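Side-chain contacts in meso-diaminopimelate dehydrogenase (Clostridium tetani, PDB 3WGY), which catalyses the reversible NADP-dependent oxidative deamination of meso-2,6-diaminopimelate, and is here a multiply substituted variant with bound 4-methyl-2-oxovalerate: residues 166-171 and 238-243; 217-222 and 228-233. The protein carries 6 engineered substitutions. One frame throughout, in Å; residues are numbered along the deposited sequence.

Interaction 1 of 2, residues 166-171 and 238-243; sequences VKNGIQ and EELKLN
Leu240 reaches from its helix and meets Asn168 and Ile170, one with each methyl. CD2 lies over the flat face of the Asn168 amide, nearly straight above ND2. It is 3.4 Å from ND2 and 3.6 Å from CG of Asn168. CD1 points the other way along the strand and touches CG2 of Ile170 at 3.8 Å. Between the two, the backbone N of Gly169 lies 3.8 Å from Leu240 CD2. Leu240 has CG trans to its backbone N (chi1 -170°), which carries the fork away from the helix.

Both polar atoms of the Asn168 amide are bonded. OD1 accepts from Arg161 NE and, weakly, from Gly169 N. ND2 donates to Glu237 OE2, just ahead of the helical segment. These bonds should fix the amide plane, so that it offers its face to the leucine.

Lys167 and Asn168 form a classic beta bulge opposite Val204. Strand 197-205 lies beside this strand, and Leu240 also touches Val204. Helix 237-243 thus packs on inner strands of the mixed sheet, and Ile170 also touches Ser157 of helix 154-162.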
loop_
_atom_site.group_PDB
_atom_site.type_symbol
_atom_site.label_atom_id
_atom_site.label_comp_id
_atom_site.label_asym_id
_atom_site.label_seq_id
_atom_site.Cartn_x
_atom_site.Cartn_y
_atom_site.Cartn_z
ATOM N N VAL B 166 29.377 18.228 25.804
ATOM C CA VAL B 166 27.991 18.305 25.344
ATOM C C VAL B 166 27.000 18.456 26.497
ATOM O O VAL B 166 26.823 17.536 27.289
ATOM C CB VAL B 166 27.600 17.042 24.541
ATOM C CG1 VAL B 166 26.097 17.041 24.259
ATOM C CG2 VAL B 166 28.387 16.996 23.237
ATOM N N LYS B 167 26.363 19.620 26.580
ATOM C CA LYS B 167 25.360 19.905 27.607
ATOM C C LYS B 167 24.092 19.117 27.313
ATOM O O LYS B 167 23.578 18.369 28.149
ATOM C CB LYS B 167 24.998 21.390 27.597
ATOM C CG LYS B 167 25.900 22.275 28.404
ATOM C CD LYS B 167 25.212 22.718 29.681
ATOM C CE LYS B 167 24.018 23.608 29.378
ATOM N NZ LYS B 167 23.363 24.084 30.630
ATOM N N ASN B 168 23.581 19.322 26.108
ATOM C CA ASN B 168 22.370 18.662 25.679
ATOM C C ASN B 168 22.422 18.554 24.156
ATOM O O ASN B 168 23.271 19.172 23.517
ATOM C CB ASN B 168 21.159 19.484 26.141
ATOM C CG ASN B 168 19.873 18.697 26.084
ATOM O OD1 ASN B 168 19.886 17.497 25.828
ATOM N ND2 ASN B 168 18.751 19.366 26.329
ATOM N N GLY B 169 21.532 17.753 23.578
ATOM C CA GLY B 169 21.534 17.599 22.137
ATOM C C GLY B 169 20.515 16.606 21.612
ATOM O O GLY B 169 19.822 15.935 22.371
ATOM N N ILE B 170 20.431 16.520 20.294
ATOM C CA ILE B 170 19.501 15.615 19.638
ATOM C C ILE B 170 20.107 15.131 18.319
ATOM O O ILE B 170 20.864 15.855 17.671
ATOM C CB ILE B 170 18.152 16.334 19.353
ATOM C CG1 ILE B 170 17.110 15.334 18.837
ATOM C CG2 ILE B 170 18.364 17.434 18.315
ATOM C CD1 ILE B 170 15.683 15.886 18.813
ATOM N N GLN B 171 19.776 13.904 17.935
ATOM C CA GLN B 171 20.268 13.317 16.690
ATOM C C GLN B 171 19.096 12.990 15.770
ATOM O O GLN B 171 17.985 12.745 16.238
ATOM C CB GLN B 171 21.057 12.021 16.978
ATOM C CG GLN B 171 21.460 11.224 15.720
ATOM C CD GLN B 171 20.441 10.164 15.295
ATOM O OE1 GLN B 171 19.246 10.272 15.578
ATOM N NE2 GLN B 171 20.917 9.137 14.592
ATOM N N GLU B 238 17.726 27.186 24.086
ATOM C CA GLU B 238 16.454 27.733 23.620
ATOM C C GLU B 238 16.038 27.158 22.262
ATOM O O GLU B 238 14.909 26.689 22.099
ATOM C CB GLU B 238 16.531 29.261 23.513
ATOM C CG GLU B 238 15.363 29.874 22.747
ATOM C CD GLU B 238 15.437 31.391 22.618
ATOM O OE1 GLU B 238 16.453 31.917 22.121
ATOM O OE2 GLU B 238 14.463 32.065 23.003
ATOM N N GLU B 239 16.952 27.201 21.295
ATOM C CA GLU B 239 16.676 26.697 19.955
ATOM C C GLU B 239 16.396 25.205 19.989
ATOM O O GLU B 239 15.605 24.702 19.194
ATOM C CB GLU B 239 17.853 26.963 19.023
ATOM C CG GLU B 239 18.400 28.367 19.084
ATOM C CD GLU B 239 19.589 28.541 18.165
ATOM O OE1 GLU B 239 19.383 28.839 16.968
ATOM O OE2 GLU B 239 20.729 28.350 18.641
ATOM N N LEU B 240 17.054 24.494 20.899
ATOM C CA LEU B 240 16.827 23.061 21.016
ATOM C C LEU B 240 15.374 22.813 21.450
ATOM O O LEU B 240 14.648 22.038 20.824
ATOM C CB LEU B 240 17.792 22.448 22.036
ATOM C CG LEU B 240 17.799 20.920 22.065
ATOM C CD1 LEU B 240 18.126 20.402 20.679
ATOM C CD2 LEU B 240 18.817 20.414 23.075
ATOM N N LYS B 241 14.949 23.489 22.515
ATOM C CA LYS B 241 13.586 23.347 23.024
ATOM C C LYS B 241 12.576 23.799 21.964
ATOM O O LYS B 241 11.551 23.156 21.750
ATOM C CB LYS B 241 13.417 24.186 24.299
ATOM C CG LYS B 241 11.988 24.266 24.842
ATOM C CD LYS B 241 11.578 23.032 25.647
ATOM C CE LYS B 241 11.677 23.260 27.154
ATOM N NZ LYS B 241 13.071 23.494 27.635
ATOM N N LEU B 242 12.882 24.902 21.291
ATOM C CA LEU B 242 12.000 25.458 20.268
ATOM C C LEU B 242 11.878 24.700 18.952
ATOM O O LEU B 242 10.784 24.539 18.424
ATOM C CB LEU B 242 12.419 26.891 19.929
ATOM C CG LEU B 242 12.028 28.033 20.858
ATOM C CD1 LEU B 242 12.674 29.321 20.357
ATOM C CD2 LEU B 242 10.511 28.173 20.891
ATOM N N ASN B 243 12.997 24.233 18.415
ATOM C CA ASN B 243 12.950 23.588 17.115
ATOM C C ASN B 243 13.269 22.097 17.036
ATOM O O ASN B 243 13.359 21.541 15.941
ATOM C CB ASN B 243 13.872 24.363 16.170
ATOM C CG ASN B 243 13.556 25.854 16.142
ATOM O OD1 ASN B 243 12.397 26.251 16.003
ATOM N ND2 ASN B 243 14.588 26.685 16.269
#

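Interaction 2 of 2, residues 217-222 and 228-233; sequences DIKTMP and YNTTVH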
loop_
_atom_site.group_PDB
_atom_site.type_symbol
_atom_site.label_atom_id
_atom_site.label_comp_id
_atom_site.label_asym_id
_atom_site.label_seq_id
_atom_site.Cartn_x
_atom_site.Cartn_y
_atom_site.Cartn_z
ATOM N N ASP B 217 34.376 13.760 18.244
ATOM C CA ASP B 217 34.072 12.688 19.180
ATOM C C ASP B 217 32.745 12.045 18.777
ATOM O O ASP B 217 32.546 10.839 18.936
ATOM C CB ASP B 217 33.970 13.233 20.600
ATOM C CG ASP B 217 35.318 13.620 21.160
ATOM O OD1 ASP B 217 36.312 13.540 20.404
ATOM O OD2 ASP B 217 35.387 14.003 22.342
ATOM N N ILE B 218 31.841 12.864 18.252
ATOM C CA ILE B 218 30.539 12.382 17.817
ATOM C C ILE B 218 30.685 11.602 16.516
ATOM O O ILE B 218 30.217 10.467 16.406
ATOM C CB ILE B 218 29.548 13.561 17.611
ATOM C CG1 ILE B 218 29.162 14.153 18.968
ATOM C CG2 ILE B 218 28.293 13.078 16.893
ATOM C CD1 ILE B 218 28.268 15.375 18.887
ATOM N N LYS B 219 31.350 12.209 15.539
ATOM C CA LYS B 219 31.552 11.582 14.241
ATOM C C LYS B 219 32.270 10.228 14.283
ATOM O O LYS B 219 31.870 9.284 13.596
ATOM C CB LYS B 219 32.320 12.525 13.316
ATOM C CG LYS B 219 31.572 13.785 12.931
ATOM C CD LYS B 219 32.238 14.434 11.732
ATOM C CE LYS B 219 31.515 15.691 11.292
ATOM N NZ LYS B 219 31.841 16.053 9.884
ATOM N N THR B 220 33.326 10.128 15.083
ATOM C CA THR B 220 34.083 8.881 15.166
ATOM C C THR B 220 33.528 7.884 16.178
ATOM O O THR B 220 34.122 6.831 16.395
ATOM C CB THR B 220 35.563 9.144 15.526
ATOM O OG1 THR B 220 35.639 9.697 16.846
ATOM C CG2 THR B 220 36.189 10.113 14.538
ATOM N N MET B 221 32.397 8.209 16.797
ATOM C CA MET B 221 31.803 7.317 17.789
ATOM C C MET B 221 31.365 5.990 17.185
ATOM O O MET B 221 30.517 5.950 16.293
ATOM C CB MET B 221 30.602 7.975 18.459
ATOM C CG MET B 221 30.050 7.158 19.611
ATOM S SD MET B 221 28.602 7.909 20.333
ATOM C CE MET B 221 29.355 9.185 21.339
ATOM N N PRO B 222 31.933 4.881 17.682
ATOM C CA PRO B 222 31.620 3.532 17.204
ATOM C C PRO B 222 30.233 3.059 17.620
ATOM O O PRO B 222 29.700 3.485 18.647
ATOM C CB PRO B 222 32.729 2.690 17.820
ATOM C CG PRO B 222 32.935 3.361 19.136
ATOM C CD PRO B 222 32.938 4.831 18.760
ATOM N N TYR B 228 28.374 6.357 9.487
ATOM C CA TYR B 228 27.571 7.325 8.732
ATOM C C TYR B 228 28.194 8.707 8.588
ATOM O O TYR B 228 28.957 9.139 9.446
ATOM C CB TYR B 228 26.196 7.517 9.390
ATOM C CG TYR B 228 25.370 6.259 9.565
ATOM C CD1 TYR B 228 25.720 5.299 10.514
ATOM C CD2 TYR B 228 24.220 6.044 8.798
ATOM C CE1 TYR B 228 24.950 4.163 10.702
ATOM C CE2 TYR B 228 23.441 4.913 8.976
ATOM C CZ TYR B 228 23.812 3.977 9.932
ATOM O OH TYR B 228 23.043 2.859 10.135
ATOM N N ASN B 229 27.864 9.399 7.499
ATOM C CA ASN B 229 28.347 10.758 7.316
ATOM C C ASN B 229 27.526 11.510 8.351
ATOM O O ASN B 229 26.293 11.493 8.297
ATOM C CB ASN B 229 28.027 11.292 5.921
ATOM C CG ASN B 229 28.741 10.529 4.824
ATOM O OD1 ASN B 229 29.870 10.068 5.006
ATOM N ND2 ASN B 229 28.094 10.409 3.667
ATOM N N THR B 230 28.207 12.150 9.298
ATOM C CA THR B 230 27.536 12.863 10.379
ATOM C C THR B 230 27.864 14.348 10.412
ATOM O O THR B 230 29.024 14.736 10.317
ATOM C CB THR B 230 27.922 12.250 11.741
ATOM O OG1 THR B 230 27.556 10.862 11.757
ATOM C CG2 THR B 230 27.225 12.975 12.880
ATOM N N THR B 231 26.831 15.172 10.546
ATOM C CA THR B 231 26.988 16.621 10.610
ATOM C C THR B 231 26.629 17.058 12.020
ATOM O O THR B 231 25.688 16.530 12.620
ATOM C CB THR B 231 26.046 17.340 9.631
ATOM O OG1 THR B 231 26.326 16.914 8.294
ATOM C CG2 THR B 231 26.230 18.856 9.722
ATOM N N VAL B 232 27.381 18.013 12.554
ATOM C CA VAL B 232 27.113 18.501 13.897
ATOM C C VAL B 232 26.904 20.006 13.875
ATOM O O VAL B 232 27.785 20.758 13.449
ATOM C CB VAL B 232 28.273 18.164 14.856
ATOM C CG1 VAL B 232 27.974 18.691 16.254
ATOM C CG2 VAL B 232 28.492 16.656 14.890
ATOM N N HIS B 233 25.727 20.438 14.313
ATOM C CA HIS B 233 25.403 21.854 14.362
ATOM C C HIS B 233 25.363 22.272 15.826
ATOM O O HIS B 233 24.835 21.545 16.673
ATOM C CB HIS B 233 24.036 22.125 13.729
ATOM C CG HIS B 233 23.962 21.784 12.273
ATOM N ND1 HIS B 233 24.638 22.503 11.306
ATOM C CD2 HIS B 233 23.286 20.809 11.619
ATOM C CE1 HIS B 233 24.379 21.984 10.119
ATOM N NE2 HIS B 233 23.565 20.955 10.282
HETATM O O HOH W 1 30.887 9.764 11.288
#
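Lys219 and Thr230 bring the two backbones closest, with their CA atoms 5.7 Å apart. Ile218 CA and Val232 CA are farther apart, at 8.0 Å. The helix ends about here, and Met221 N still bonds back to Ile218 O. Thr230 and Val232 both lie on strand 230-234.

A water joins the backbones. It lies 2.6 Å from Lys219 O and 2.7 Å from Tyr228 O and can donate to both, although other acceptors compete for its protons. Tyr228 O also accepts from Thr230 OG1 at 3.2 Å. That hydroxyl comes from well above the carbonyl plane, 65° out of it.

The apolar part centres on the branch methyl of Ile218. CG2 is trans to the backbone N, because CG1 takes the place beside it (chi1 -71°). It meets Val232 CG2 at 4.1 Å and Thr230 CG2 at 4.2 Å. The Ile218 side chain lies roughly at right angles to that of Thr230. Lys219 runs past Thr230 in the opposite direction, with its CG 4.1 Å from Thr230 CB. The lysine is extended beyond CG, but its far end is modelled too close to Thr230 O, so its exact place there is doubtful.

The contact belongs to the crossover of a beta-alpha-beta unit: strand 197-205, helix 211-219, strand 230-234. Ile218 also touches Cys201 and Val203 of the first strand, so the helix end covers both parallel strands. The chemistry is divided. Methyl groups meet between helix and strand, while the water and the threonine hydroxyl bond to backbone carbonyls near the turn. Lys219 NZ makes a long, weak ion pair with Glu215, so its charge probably adds little to the joint.

Overall arrangement
Both interactions reach the same mixed sheet, in the C-terminal domain that carries the ligand pocket. Their centres are 16 Å apart and their nearest atoms about 5 Å apart, without touching. Along the chain, interaction 2 is nested inside the loop closed by interaction 1. Strand 230-234 of interaction 2 is followed by helix 237-243 of interaction 1. Strand 197-205 lies between strands 166-175 and 230-234 and links the two contacts. The bound 2-oxo-4-methylpentanoic acid lies about 10 Å from the side chain of Ile170 and about 13 Å from that of Ile218. Neither contact includes the pocket residues Ser153, Leu154 (engineered), Gly155 and His156.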